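Local coordinates for protein 3-chlorocatechol 1,2-dioxygenase (Rhodococcus opacus, PDB 2BOY) that probably catalyses the oxygen-dependent intradiol cleavage of catechols such as 3-chlorocatechol at a ferric iron centre, at residues Y167-P170 with P174-A177; S72-P77 with D219-V224; T161-P166 with L208-G213; D96-D101 with Q126-G131; I195-K198 with E202-T205. All coordinates share one frame; numbering follows the deposited sequence.

Contact 1 (Y167-P170 with P174-A177); sequences YEIP and PTGA
I169, whose CG2 branch meets T175 and G176, sends its other branch back to the Y167 ring, where CD1 lies at the edge, in the ring plane; the tyrosine was built in two conformers, and this holds for one of them. With chi1 at -52°, CG1 sits beside the backbone N and CG2 is anti to it, which turns CG2 toward the helix. There I169 CG2 lies 3.9 Å from T175 CG2, the two side chains crossing at a slant, and 3.8 Å from G176 N. I169 also belongs to the benzhydroxamic acid pocket, and the contact joins the loop that follows short strand 167-168 to the first turn of helix 174-181. Helix 47-54 packs on both I169 and T175. Close approach explains the glycine: P170 O takes a CA-H...O contact from G176 CA at 3.3 Å, and a beta carbon would collide with that oxygen. A water donates to P170 O (2.7 Å) and accepts from G176 N (3.0 Å), giving this first-turn N-H a partner.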
loop_
_atom_site.group_PDB
_atom_site.type_symbol
_atom_site.label_atom_id
_atom_site.label_comp_id
_atom_site.label_asym_id
_atom_site.label_seq_id
_atom_site.Cartn_x
_atom_site.Cartn_y
_atom_site.Cartn_z
ATOM N N TYR A 167 -13.340 19.128 -8.188
ATOM C CA TYR A 167 -13.698 17.860 -7.522
ATOM C C TYR A 167 -12.869 17.768 -6.211
ATOM O O TYR A 167 -11.669 18.035 -6.273
ATOM C CB TYR A 167 -13.287 16.695 -8.484
ATOM C CG TYR A 167 -13.570 15.277 -7.977
ATOM C CD1 TYR A 167 -12.550 14.461 -7.450
ATOM C CD2 TYR A 167 -14.856 14.747 -8.043
ATOM C CE1 TYR A 167 -12.834 13.160 -6.968
ATOM C CE2 TYR A 167 -15.138 13.457 -7.580
ATOM C CZ TYR A 167 -14.133 12.681 -7.028
ATOM O OH TYR A 167 -14.443 11.413 -6.564
ATOM N N GLU A 168 -13.480 17.418 -5.053
ATOM C CA GLU A 168 -12.720 16.966 -3.906
ATOM C C GLU A 168 -12.738 15.429 -3.844
ATOM O O GLU A 168 -13.789 14.806 -3.993
ATOM C CB GLU A 168 -13.341 17.542 -2.612
ATOM C CG GLU A 168 -12.447 18.520 -1.871
ATOM C CD GLU A 168 -12.924 18.852 -0.462
ATOM O OE1 GLU A 168 -14.085 19.297 -0.321
ATOM O OE2 GLU A 168 -12.116 18.687 0.492
ATOM N N ILE A 169 -11.584 14.804 -3.632
ATOM C CA ILE A 169 -11.567 13.391 -3.238
ATOM C C ILE A 169 -12.394 13.279 -1.939
ATOM O O ILE A 169 -12.106 13.980 -0.986
ATOM C CB ILE A 169 -10.100 12.917 -2.985
ATOM C CG1 ILE A 169 -9.177 13.253 -4.178
ATOM C CG2 ILE A 169 -10.040 11.409 -2.588
ATOM C CD1 ILE A 169 -9.726 12.917 -5.556
ATOM N N PRO A 170 -13.402 12.402 -1.879
ATOM C CA PRO A 170 -14.341 12.397 -0.722
ATOM C C PRO A 170 -13.704 11.998 0.600
ATOM O O PRO A 170 -12.994 10.987 0.632
ATOM C CB PRO A 170 -15.423 11.394 -1.155
ATOM C CG PRO A 170 -15.228 11.341 -2.657
ATOM C CD PRO A 170 -13.742 11.373 -2.871
ATOM N N PRO A 174 -11.035 6.083 2.626
ATOM C CA PRO A 174 -9.666 6.098 3.137
ATOM C C PRO A 174 -8.747 7.116 2.409
ATOM O O PRO A 174 -7.944 7.732 3.069
ATOM C CB PRO A 174 -9.186 4.652 2.905
ATOM C CG PRO A 174 -10.441 3.827 2.804
ATOM C CD PRO A 174 -11.455 4.749 2.148
ATOM N N THR A 175 -8.892 7.329 1.101
ATOM C CA THR A 175 -7.943 8.217 0.408
ATOM C C THR A 175 -8.163 9.640 0.936
ATOM O O THR A 175 -7.239 10.355 1.324
ATOM C CB THR A 175 -8.173 8.198 -1.116
ATOM O OG1 THR A 175 -8.073 6.840 -1.599
ATOM C CG2 THR A 175 -7.050 8.982 -1.849
ATOM N N GLY A 176 -9.431 10.030 0.935
ATOM C CA GLY A 176 -9.840 11.319 1.450
ATOM C C GLY A 176 -9.513 11.438 2.914
ATOM O O GLY A 176 -9.161 12.546 3.362
ATOM N N ALA A 177 -9.599 10.336 3.665
ATOM C CA ALA A 177 -9.228 10.387 5.107
ATOM C C ALA A 177 -7.751 10.648 5.301
ATOM O O ALA A 177 -7.364 11.376 6.203
ATOM C CB ALA A 177 -9.631 9.100 5.848
HETATM O O HOH W 1 -11.822 8.833 -0.444
#

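Contact 2 (S72-P77 with D219-V224); sequences SSIQGP and DVANAV. With BHO (benzhydroxamic acid), chain J.
Two loops far apart in sequence meet at the benzhydroxamic acid pocket, which I74, G76 and P77 help to line, and here I74 packs on A221 and A223. Its chi1 of 68° places CG1 between the backbone N and the carbonyl carbon, and the chain runs on to the ligand: I74 CG1 lies 3.7 Å from A223 CB, while I74 CD1 is 4.2 Å from A221 CB and 3.8 Å from C2 of benzhydroxamic acid. The two alanines are small enough to let the isoleucine settle between loop and ligand. P77 CD approaches ligand atom C1 at 3.6 Å, and G76, at positive phi, has no beta carbon to collide with the ring. Next to this apolar patch, S73 OG donates to A223 O (3.0 Å), meeting it in the carbonyl plane on a lone pair. A valine in place of S73 would probably leave A223 O without this buried donor, relying on a weak bond from Y209 OH. The second loop is stiffened by D219, whose OD1 accepts from A221 N in an Asx turn and whose OD2 accepts from A223 N at 2.9 Å, both from above the carboxylate plane; OD2 also forms a salt bridge with R188. Helix 56-64 packs against I74, strand 187-197 brings R188 against both alanines, and strand 204-210 contributes Q207, which donates to I74 O.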
loop_
_atom_site.group_PDB
_atom_site.type_symbol
_atom_site.label_atom_id
_atom_site.label_comp_id
_atom_site.label_asym_id
_atom_site.label_seq_id
_atom_site.Cartn_x
_atom_site.Cartn_y
_atom_site.Cartn_z
ATOM N N SER A 72 -0.236 14.607 -23.055
ATOM C CA SER A 72 -1.085 13.546 -22.491
ATOM C C SER A 72 -1.236 13.805 -21.004
ATOM O O SER A 72 -0.500 14.628 -20.458
ATOM C CB SER A 72 -0.415 12.174 -22.675
ATOM O OG SER A 72 0.914 12.258 -22.187
ATOM N N SER A 73 -2.134 13.058 -20.342
ATOM C CA SER A 73 -2.244 13.140 -18.882
ATOM C C SER A 73 -2.764 11.848 -18.267
ATOM O O SER A 73 -3.043 10.883 -18.999
ATOM C CB SER A 73 -3.100 14.332 -18.454
ATOM O OG SER A 73 -2.916 14.555 -17.050
ATOM N N ILE A 74 -2.898 11.805 -16.937
ATOM C CA ILE A 74 -3.404 10.583 -16.298
ATOM C C ILE A 74 -4.812 10.286 -16.765
ATOM O O ILE A 74 -5.561 11.201 -17.136
ATOM C CB ILE A 74 -3.349 10.624 -14.752
ATOM C CG1 ILE A 74 -4.353 11.665 -14.195
ATOM C CG2 ILE A 74 -1.904 10.944 -14.229
ATOM C CD1 ILE A 74 -4.471 11.616 -12.670
ATOM N N GLN A 75 -5.192 9.014 -16.715
ATOM C CA GLN A 75 -6.588 8.645 -16.944
ATOM C C GLN A 75 -7.454 8.903 -15.686
ATOM O O GLN A 75 -8.624 9.300 -15.781
ATOM C CB GLN A 75 -6.675 7.151 -17.278
ATOM C CG GLN A 75 -8.115 6.721 -17.641
ATOM C CD GLN A 75 -8.222 5.301 -18.098
ATOM O OE1 GLN A 75 -8.988 4.514 -17.517
ATOM N NE2 GLN A 75 -7.457 4.939 -19.116
ATOM N N GLY A 76 -6.895 8.612 -14.515
ATOM C CA GLY A 76 -7.684 8.611 -13.282
ATOM C C GLY A 76 -8.604 7.378 -13.228
ATOM O O GLY A 76 -8.618 6.530 -14.154
ATOM N N PRO A 77 -9.356 7.232 -12.141
ATOM C CA PRO A 77 -10.093 5.987 -11.872
ATOM C C PRO A 77 -11.560 5.981 -12.262
ATOM O O PRO A 77 -12.250 4.985 -11.964
ATOM C CB PRO A 77 -9.984 5.871 -10.326
ATOM C CG PRO A 77 -10.128 7.307 -9.889
ATOM C CD PRO A 77 -9.378 8.148 -10.974
ATOM N N ASP A 219 -3.157 20.843 -7.897
ATOM C CA ASP A 219 -3.938 19.638 -8.157
ATOM C C ASP A 219 -3.491 18.579 -7.170
ATOM O O ASP A 219 -2.302 18.206 -7.142
ATOM C CB ASP A 219 -3.616 19.185 -9.573
ATOM C CG ASP A 219 -4.367 17.959 -10.002
ATOM O OD1 ASP A 219 -5.288 17.440 -9.302
ATOM O OD2 ASP A 219 -4.061 17.410 -11.083
ATOM N N VAL A 220 -4.430 18.090 -6.347
ATOM C CA VAL A 220 -4.110 16.954 -5.442
ATOM C C VAL A 220 -3.409 15.764 -6.206
ATOM O O VAL A 220 -2.540 15.049 -5.658
ATOM C CB VAL A 220 -5.379 16.440 -4.690
ATOM C CG1 VAL A 220 -6.308 15.817 -5.651
ATOM C CG2 VAL A 220 -4.984 15.425 -3.565
ATOM N N ALA A 221 -3.797 15.561 -7.455
ATOM C CA ALA A 221 -3.250 14.462 -8.265
ATOM C C ALA A 221 -1.982 14.822 -9.065
ATOM O O ALA A 221 -1.419 13.960 -9.735
ATOM C CB ALA A 221 -4.350 13.940 -9.227
ATOM N N ASN A 222 -1.563 16.085 -9.027
ATOM C CA ASN A 222 -0.323 16.511 -9.733
ATOM C C ASN A 222 -0.324 16.206 -11.224
ATOM O O ASN A 222 0.724 15.863 -11.809
ATOM C CB ASN A 222 0.921 15.896 -9.084
ATOM C CG ASN A 222 1.276 16.567 -7.802
ATOM O OD1 ASN A 222 1.237 15.951 -6.723
ATOM N ND2 ASN A 222 1.616 17.851 -7.885
ATOM N N ALA A 223 -1.495 16.345 -11.841
ATOM C CA ALA A 223 -1.650 15.942 -13.233
ATOM C C ALA A 223 -1.856 17.122 -14.195
ATOM O O ALA A 223 -2.187 16.906 -15.377
ATOM C CB ALA A 223 -2.841 14.942 -13.360
ATOM N N VAL A 224 -1.670 18.364 -13.716
ATOM C CA VAL A 224 -1.835 19.502 -14.603
ATOM C C VAL A 224 -0.516 19.687 -15.375
ATOM O O VAL A 224 0.568 19.592 -14.808
ATOM C CB VAL A 224 -2.211 20.802 -13.875
ATOM C CG1 VAL A 224 -2.156 22.052 -14.801
ATOM C CG2 VAL A 224 -3.598 20.680 -13.220
HETATM C C1 BHO J . -9.217 11.755 -10.881
HETATM C C2 BHO J . -7.764 11.496 -10.877
HETATM C C3 BHO J . -7.182 10.970 -9.722
HETATM C C4 BHO J . -7.987 10.725 -8.598
HETATM C C5 BHO J . -9.347 10.982 -8.614
HETATM C C6 BHO J . -9.972 11.509 -9.746
HETATM C C BHO J . -9.837 12.317 -12.122
HETATM O O1 BHO J . -9.136 12.976 -12.818
HETATM N N BHO J . -11.096 12.192 -12.492
HETATM O O2 BHO J . -11.720 11.118 -12.510
#

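Contact 3 (T161-P166 with L208-G213)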
loop_
_atom_site.group_PDB
_atom_site.type_symbol
_atom_site.label_atom_id
_atom_site.label_comp_id
_atom_site.label_asym_id
_atom_site.label_seq_id
_atom_site.Cartn_x
_atom_site.Cartn_y
_atom_site.Cartn_z
ATOM N N THR A 161 -21.502 21.312 -23.816
ATOM C CA THR A 161 -21.560 20.732 -22.502
ATOM C C THR A 161 -21.711 21.866 -21.493
ATOM O O THR A 161 -22.194 22.953 -21.849
ATOM C CB THR A 161 -20.329 19.814 -22.299
ATOM O OG1 THR A 161 -20.415 19.179 -21.050
ATOM C CG2 THR A 161 -18.993 20.591 -22.295
ATOM N N ILE A 162 -21.388 21.589 -20.240
ATOM C CA ILE A 162 -21.413 22.581 -19.183
ATOM C C ILE A 162 -20.010 22.598 -18.598
ATOM O O ILE A 162 -19.311 21.598 -18.710
ATOM C CB ILE A 162 -22.555 22.190 -18.193
ATOM C CG1 ILE A 162 -23.833 22.930 -18.632
ATOM C CG2 ILE A 162 -22.213 22.479 -16.754
ATOM C CD1 ILE A 162 -25.128 22.191 -18.305
ATOM N N VAL A 163 -19.555 23.735 -18.076
ATOM C CA VAL A 163 -18.241 23.787 -17.404
ATOM C C VAL A 163 -18.275 22.931 -16.149
ATOM O O VAL A 163 -19.107 23.184 -15.263
ATOM C CB VAL A 163 -17.809 25.248 -17.072
ATOM C CG1 VAL A 163 -16.415 25.274 -16.459
ATOM C CG2 VAL A 163 -17.830 26.110 -18.339
ATOM N N PRO A 164 -17.395 21.908 -16.045
ATOM C CA PRO A 164 -17.394 21.060 -14.857
ATOM C C PRO A 164 -16.893 21.868 -13.662
ATOM O O PRO A 164 -16.108 22.792 -13.839
ATOM C CB PRO A 164 -16.360 19.929 -15.190
ATOM C CG PRO A 164 -15.391 20.596 -16.196
ATOM C CD PRO A 164 -16.301 21.574 -16.994
ATOM N N ALA A 165 -17.358 21.521 -12.471
ATOM C CA ALA A 165 -16.781 22.032 -11.231
ATOM C C ALA A 165 -15.499 21.278 -10.883
ATOM O O ALA A 165 -15.355 20.120 -11.238
ATOM C CB ALA A 165 -17.788 21.862 -10.069
ATOM N N PRO A 166 -14.615 21.917 -10.126
ATOM C CA PRO A 166 -13.552 21.193 -9.440
ATOM C C PRO A 166 -14.158 20.141 -8.511
ATOM O O PRO A 166 -15.309 20.266 -8.111
ATOM C CB PRO A 166 -12.878 22.263 -8.576
ATOM C CG PRO A 166 -13.282 23.569 -9.126
ATOM C CD PRO A 166 -14.571 23.376 -9.873
ATOM N N LEU A 208 -8.164 18.280 -20.096
ATOM C CA LEU A 208 -7.989 19.717 -20.370
ATOM C C LEU A 208 -8.587 20.487 -19.198
ATOM O O LEU A 208 -9.629 20.111 -18.717
ATOM C CB LEU A 208 -8.689 20.100 -21.688
ATOM C CG LEU A 208 -8.081 19.374 -22.910
ATOM C CD1 LEU A 208 -8.913 19.568 -24.174
ATOM C CD2 LEU A 208 -6.621 19.814 -23.139
ATOM N N TYR A 209 -7.895 21.520 -18.753
ATOM C CA TYR A 209 -8.226 22.307 -17.565
ATOM C C TYR A 209 -8.574 23.724 -18.011
ATOM O O TYR A 209 -8.433 24.047 -19.177
ATOM C CB TYR A 209 -7.007 22.368 -16.667
ATOM C CG TYR A 209 -6.472 21.003 -16.284
ATOM C CD1 TYR A 209 -5.442 20.413 -17.007
ATOM C CD2 TYR A 209 -7.005 20.315 -15.183
ATOM C CE1 TYR A 209 -4.967 19.154 -16.668
ATOM C CE2 TYR A 209 -6.535 19.049 -14.836
ATOM C CZ TYR A 209 -5.517 18.486 -15.582
ATOM O OH TYR A 209 -5.025 17.247 -15.236
ATOM N N PHE A 210 -9.056 24.563 -17.103
ATOM C CA PHE A 210 -9.535 25.925 -17.454
ATOM C C PHE A 210 -8.592 26.929 -16.797
ATOM O O PHE A 210 -8.410 26.879 -15.578
ATOM C CB PHE A 210 -10.969 26.068 -16.993
ATOM C CG PHE A 210 -11.885 25.081 -17.634
ATOM C CD1 PHE A 210 -12.189 23.876 -17.014
ATOM C CD2 PHE A 210 -12.375 25.313 -18.918
ATOM C CE1 PHE A 210 -12.983 22.957 -17.640
ATOM C CE2 PHE A 210 -13.180 24.385 -19.544
ATOM C CZ PHE A 210 -13.484 23.205 -18.902
ATOM N N GLU A 211 -7.934 27.746 -17.626
ATOM C CA GLU A 211 -6.910 28.740 -17.243
ATOM C C GLU A 211 -7.213 29.446 -15.924
ATOM O O GLU A 211 -6.380 29.565 -15.032
ATOM C CB GLU A 211 -6.920 29.847 -18.290
ATOM C CG GLU A 211 -5.590 30.064 -18.942
ATOM C CD GLU A 211 -5.745 30.761 -20.259
ATOM O OE1 GLU A 211 -6.713 31.547 -20.420
ATOM O OE2 GLU A 211 -4.902 30.497 -21.127
ATOM N N ASN A 212 -8.444 29.908 -15.832
ATOM C CA ASN A 212 -8.865 30.789 -14.760
ATOM C C ASN A 212 -9.293 30.027 -13.496
ATOM O O ASN A 212 -9.663 30.639 -12.501
ATOM C CB ASN A 212 -10.018 31.635 -15.315
ATOM C CG ASN A 212 -10.278 31.350 -16.830
ATOM O OD1 ASN A 212 -10.510 32.283 -17.618
ATOM N ND2 ASN A 212 -10.219 30.058 -17.233
ATOM N N GLY A 213 -9.207 28.699 -13.532
ATOM C CA GLY A 213 -9.869 27.874 -12.535
ATOM C C GLY A 213 -9.076 27.743 -11.250
ATOM O O GLY A 213 -7.853 27.826 -11.240
#
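The F210 ring receives V163 and P164 together. V163 CG1 stands over the centre of one face, 4.2 Å above the ring plane, a dispersion contact for which a branched aliphatic side chain is well shaped. P164 approaches obliquely with its ring: P164 CD and P164 CG each lie 3.7 Å from F210 CE1, and P164 CD is 3.8 Å from F210 CZ. The rigid proline presents its ring methylenes to the aromatic carbons. At F210, chi1 of -60° puts CG beside the backbone N and anti to the carbonyl carbon, carrying the ring toward the 161-166 segment. Its backbone opens a type I turn, with G213 N donating to F210 O at 2.9 Å; a beta carbon on G213 would be crowded by that oxygen. Further out, Q126 grips the other segment by bonding to T161 OG1 and I162 O. The contact lies near the metal site: the F210 side chain is about 6 Å from that of the iron ligand H191, and P164's about 7 Å from that of Y133. L103 of strand 102-110, A190 of strand 187-197 and L232 of strand 229-236 also pack on F210, placing its ring within the beta core of the intradiol dioxygenase domain.

Contact 4 (D96-D101 with Q126-G131); sequences DDESGD and QADAAG
E98 meets D128 at the start of the contact, its OE2 lying 3.9 Å from D128 CB. The glutamate chain leaves with CG anti to the backbone N (chi1 -163°) and bends at chi2, which sets the two side chains crossing at about a right angle, with OE2 against the aspartate's CB. The two carboxylate planes stand 48° apart, and R95 probably offsets the like charges, forming a salt bridge with E98 OE2 and a long, weak ion pair with D128 OD2. A water binds the two loops together, donating to E98 OE2 (2.7 Å) and to S99 O (2.7 Å) and accepting from A129 N (2.8 Å). S99 also touches A129 directly, S99 O lying 3.4 Å from A129 CB. At G100 the chain passes with its CA 3.9 Å from that same methyl; a beta carbon here would strike A129 CB, and the backbone angles themselves call for glycine. In the second loop, D128 begins a type I turn ending at G131, and D128 OD1 accepts from A130 N at 2.8 Å in an Asx turn. The first loop leads into strand 102-110 and the second comes from strand 121-125; backbone bonds between D101 and V163 and between D128 and A165 tie both to the chain just beyond strand 156-162.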
loop_
_atom_site.group_PDB
_atom_site.type_symbol
_atom_site.label_atom_id
_atom_site.label_comp_id
_atom_site.label_asym_id
_atom_site.label_seq_id
_atom_site.Cartn_x
_atom_site.Cartn_y
_atom_site.Cartn_z
ATOM N N ASP A 96 -32.688 17.606 -18.139
ATOM C CA ASP A 96 -33.444 18.747 -18.680
ATOM C C ASP A 96 -33.272 20.040 -17.882
ATOM O O ASP A 96 -33.530 21.131 -18.407
ATOM C CB ASP A 96 -34.948 18.491 -18.924
ATOM C CG ASP A 96 -35.666 17.811 -17.769
ATOM O OD1 ASP A 96 -35.248 17.907 -16.597
ATOM O OD2 ASP A 96 -36.723 17.165 -17.964
ATOM N N ASP A 97 -32.825 19.945 -16.644
ATOM C CA ASP A 97 -32.619 21.156 -15.842
ATOM C C ASP A 97 -31.174 21.278 -15.360
ATOM O O ASP A 97 -30.897 21.825 -14.288
ATOM C CB ASP A 97 -33.604 21.197 -14.660
ATOM C CG ASP A 97 -33.436 20.032 -13.701
ATOM O OD1 ASP A 97 -32.584 19.107 -13.951
ATOM O OD2 ASP A 97 -34.139 19.943 -12.672
ATOM N N GLU A 98 -30.252 20.738 -16.155
ATOM C CA GLU A 98 -28.844 20.686 -15.744
ATOM C C GLU A 98 -28.319 22.072 -15.415
ATOM O O GLU A 98 -28.463 22.984 -16.218
ATOM C CB GLU A 98 -28.008 20.046 -16.863
ATOM C CG GLU A 98 -26.638 19.580 -16.419
ATOM C CD GLU A 98 -26.708 18.363 -15.535
ATOM O OE1 GLU A 98 -27.401 17.386 -15.915
ATOM O OE2 GLU A 98 -26.065 18.393 -14.449
ATOM N N SER A 99 -27.741 22.261 -14.230
ATOM C CA SER A 99 -27.182 23.578 -13.921
ATOM C C SER A 99 -25.735 23.731 -14.387
ATOM O O SER A 99 -25.090 22.736 -14.722
ATOM C CB SER A 99 -27.301 23.911 -12.439
ATOM O OG SER A 99 -26.546 23.014 -11.675
ATOM N N GLY A 100 -25.257 24.980 -14.384
ATOM C CA GLY A 100 -23.897 25.330 -14.770
ATOM C C GLY A 100 -23.834 26.202 -16.016
ATOM O O GLY A 100 -24.833 26.417 -16.683
ATOM N N ASP A 101 -22.657 26.741 -16.298
ATOM C CA ASP A 101 -22.416 27.601 -17.432
ATOM C C ASP A 101 -22.240 26.731 -18.681
ATOM O O ASP A 101 -21.502 25.750 -18.625
ATOM C CB ASP A 101 -21.128 28.407 -17.196
ATOM C CG ASP A 101 -21.203 29.304 -15.946
ATOM O OD1 ASP A 101 -22.276 29.878 -15.704
ATOM O OD2 ASP A 101 -20.248 29.472 -15.170
ATOM N N GLN A 126 -16.612 13.816 -17.771
ATOM C CA GLN A 126 -16.362 14.964 -16.930
ATOM C C GLN A 126 -17.357 14.866 -15.792
ATOM O O GLN A 126 -18.357 14.150 -15.892
ATOM C CB GLN A 126 -16.591 16.282 -17.710
ATOM C CG GLN A 126 -18.099 16.497 -18.113
ATOM C CD GLN A 126 -18.355 17.864 -18.675
ATOM O OE1 GLN A 126 -18.257 18.079 -19.880
ATOM N NE2 GLN A 126 -18.723 18.805 -17.798
ATOM N N ALA A 127 -17.087 15.644 -14.754
ATOM C CA ALA A 127 -17.993 15.809 -13.635
ATOM C C ALA A 127 -19.047 16.847 -13.977
ATOM O O ALA A 127 -18.882 17.631 -14.900
ATOM C CB ALA A 127 -17.201 16.256 -12.398
ATOM N N ASP A 128 -20.136 16.868 -13.196
ATOM C CA ASP A 128 -21.169 17.850 -13.415
ATOM C C ASP A 128 -20.819 19.143 -12.674
ATOM O O ASP A 128 -19.720 19.281 -12.128
ATOM C CB ASP A 128 -22.566 17.283 -13.001
ATOM C CG ASP A 128 -22.744 17.171 -11.488
ATOM O OD1 ASP A 128 -21.839 17.511 -10.688
ATOM O OD2 ASP A 128 -23.789 16.708 -11.004
ATOM N N ALA A 129 -21.750 20.114 -12.681
ATOM C CA ALA A 129 -21.490 21.411 -12.063
ATOM C C ALA A 129 -21.400 21.348 -10.532
ATOM O O ALA A 129 -20.989 22.340 -9.895
ATOM C CB ALA A 129 -22.578 22.493 -12.510
ATOM N N ALA A 130 -21.769 20.220 -9.943
ATOM C CA ALA A 130 -21.522 19.995 -8.523
ATOM C C ALA A 130 -20.260 19.160 -8.244
ATOM O O ALA A 130 -19.995 18.794 -7.103
ATOM C CB ALA A 130 -22.794 19.403 -7.791
ATOM N N GLY A 131 -19.465 18.852 -9.288
ATOM C CA GLY A 131 -18.301 17.987 -9.068
ATOM C C GLY A 131 -18.566 16.479 -8.932
ATOM O O GLY A 131 -17.723 15.749 -8.391
HETATM O O HOH W 2 -24.383 20.304 -13.656
#

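Contact 5 (I195-K198 with E202-T205)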
loop_
_atom_site.group_PDB
_atom_site.type_symbol
_atom_site.label_atom_id
_atom_site.label_comp_id
_atom_site.label_asym_id
_atom_site.label_seq_id
_atom_site.Cartn_x
_atom_site.Cartn_y
_atom_site.Cartn_z
ATOM N N ILE A 195 -10.190 10.149 -24.128
ATOM C CA ILE A 195 -9.413 9.042 -24.739
ATOM C C ILE A 195 -9.706 9.135 -26.215
ATOM O O ILE A 195 -10.877 9.116 -26.621
ATOM C CB ILE A 195 -9.791 7.670 -24.141
ATOM C CG1 ILE A 195 -9.274 7.570 -22.690
ATOM C CG2 ILE A 195 -9.173 6.480 -24.999
ATOM C CD1 ILE A 195 -9.872 6.380 -21.898
ATOM N N ILE A 196 -8.654 9.242 -27.025
ATOM C CA ILE A 196 -8.774 9.593 -28.425
ATOM C C ILE A 196 -8.039 8.527 -29.229
ATOM O O ILE A 196 -6.880 8.210 -28.918
ATOM C CB ILE A 196 -8.125 10.972 -28.646
ATOM C CG1 ILE A 196 -8.816 12.009 -27.710
ATOM C CG2 ILE A 196 -8.237 11.428 -30.143
ATOM C CD1 ILE A 196 -7.995 13.291 -27.557
ATOM N N ALA A 197 -8.707 7.989 -30.236
ATOM C CA ALA A 197 -8.167 6.817 -30.924
ATOM C C ALA A 197 -8.508 6.821 -32.424
ATOM O O ALA A 197 -9.577 7.274 -32.834
ATOM C CB ALA A 197 -8.749 5.558 -30.278
ATOM N N LYS A 198 -7.608 6.263 -33.236
ATOM C CA LYS A 198 -7.912 6.031 -34.635
ATOM C C LYS A 198 -6.956 4.917 -35.092
ATOM O O LYS A 198 -5.778 4.952 -34.759
ATOM C CB LYS A 198 -7.671 7.283 -35.486
ATOM C CG LYS A 198 -8.112 7.106 -37.020
ATOM C CD LYS A 198 -7.805 8.385 -37.833
ATOM C CE LYS A 198 -7.858 8.194 -39.373
ATOM N NZ LYS A 198 -9.141 7.649 -39.830
ATOM N N GLU A 202 -1.252 5.978 -32.498
ATOM C CA GLU A 202 -1.139 5.742 -31.076
ATOM C C GLU A 202 -2.236 6.568 -30.380
ATOM O O GLU A 202 -2.435 7.745 -30.732
ATOM C CB GLU A 202 0.223 6.191 -30.594
ATOM C CG GLU A 202 1.327 5.305 -31.152
ATOM C CD GLU A 202 2.624 5.409 -30.389
ATOM O OE1 GLU A 202 2.917 6.486 -29.803
ATOM O OE2 GLU A 202 3.359 4.393 -30.410
ATOM N N SER A 203 -2.912 5.942 -29.428
ATOM C CA SER A 203 -4.059 6.571 -28.757
ATOM C C SER A 203 -3.546 7.650 -27.846
ATOM O O SER A 203 -2.409 7.568 -27.422
ATOM C CB SER A 203 -4.753 5.511 -27.931
ATOM O OG SER A 203 -5.404 4.649 -28.837
ATOM N N LEU A 204 -4.387 8.637 -27.511
ATOM C CA LEU A 204 -3.951 9.669 -26.625
ATOM C C LEU A 204 -4.958 9.706 -25.474
ATOM O O LEU A 204 -6.143 9.798 -25.717
ATOM C CB LEU A 204 -3.944 11.028 -27.352
ATOM C CG LEU A 204 -3.835 12.301 -26.500
ATOM C CD1 LEU A 204 -2.563 12.288 -25.662
ATOM C CD2 LEU A 204 -3.919 13.563 -27.389
ATOM N N THR A 205 -4.474 9.592 -24.254
ATOM C CA THR A 205 -5.264 9.915 -23.051
ATOM C C THR A 205 -4.833 11.223 -22.469
ATOM O O THR A 205 -3.656 11.422 -22.163
ATOM C CB THR A 205 -5.081 8.798 -22.031
ATOM O OG1 THR A 205 -5.666 7.599 -22.568
ATOM C CG2 THR A 205 -5.934 9.100 -20.706
HETATM O O HOH W 3 -5.492 4.863 -31.603
#
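I196 and L204 exchange two backbone hydrogen bonds, I196 N to L204 O at 2.9 Å (148° at the hydrogen) and L204 N to I196 O at 2.9 Å (162°). They make a hydrogen-bonded antiparallel pair in the hairpin of strands 187-197 and 204-210, followed by the non-hydrogen-bonded pair I195 and T205. Near the turn a water accepts from K198 N and hydrogen-bonds with S203 OG (2.8 Å). On one face I196 and L204 lie side by side, CD1 of I196 4.1 Å from CD2 of L204, an apolar pair suited to burial. I195 and T205 point together to the other, partly exposed face; I195 CG1 (chi1 -71°) and T205 OG1 each lie beside their own backbone N, which brings these two atoms within 3.6 Å. Beta-branched residues like these favour extended strands. A197 CB rests 3.8 Å from S203 OG. F249 of strand 241-250 packs on both I196 and L204, while strand 121-125 continues the sheet beyond 187-197 through backbone bonding between I195 and D123.

In the fold
Contacts 1, 3, 4 and 5 nest along the chain within the loop closed by contact 2, and contacts 1 and 5 lie in turn inside the loop closed by contact 3. Contacts 3 and 5 share strand 204-210, with centres about 21 Å apart, and both reach the mixed sheet whose strand 187-197 supplies the iron ligands H191 and H193. The centres of contacts 3 and 4 are about 11 Å apart, and a backbone bond between V163 and D101 joins them. S73 reaches T205 of contact 5 through the backbone. Contacts 1 and 2, centres about 15 Å apart, meet through I169 and V220 and place pocket residues beside the sheet supplying two of the iron's ligands.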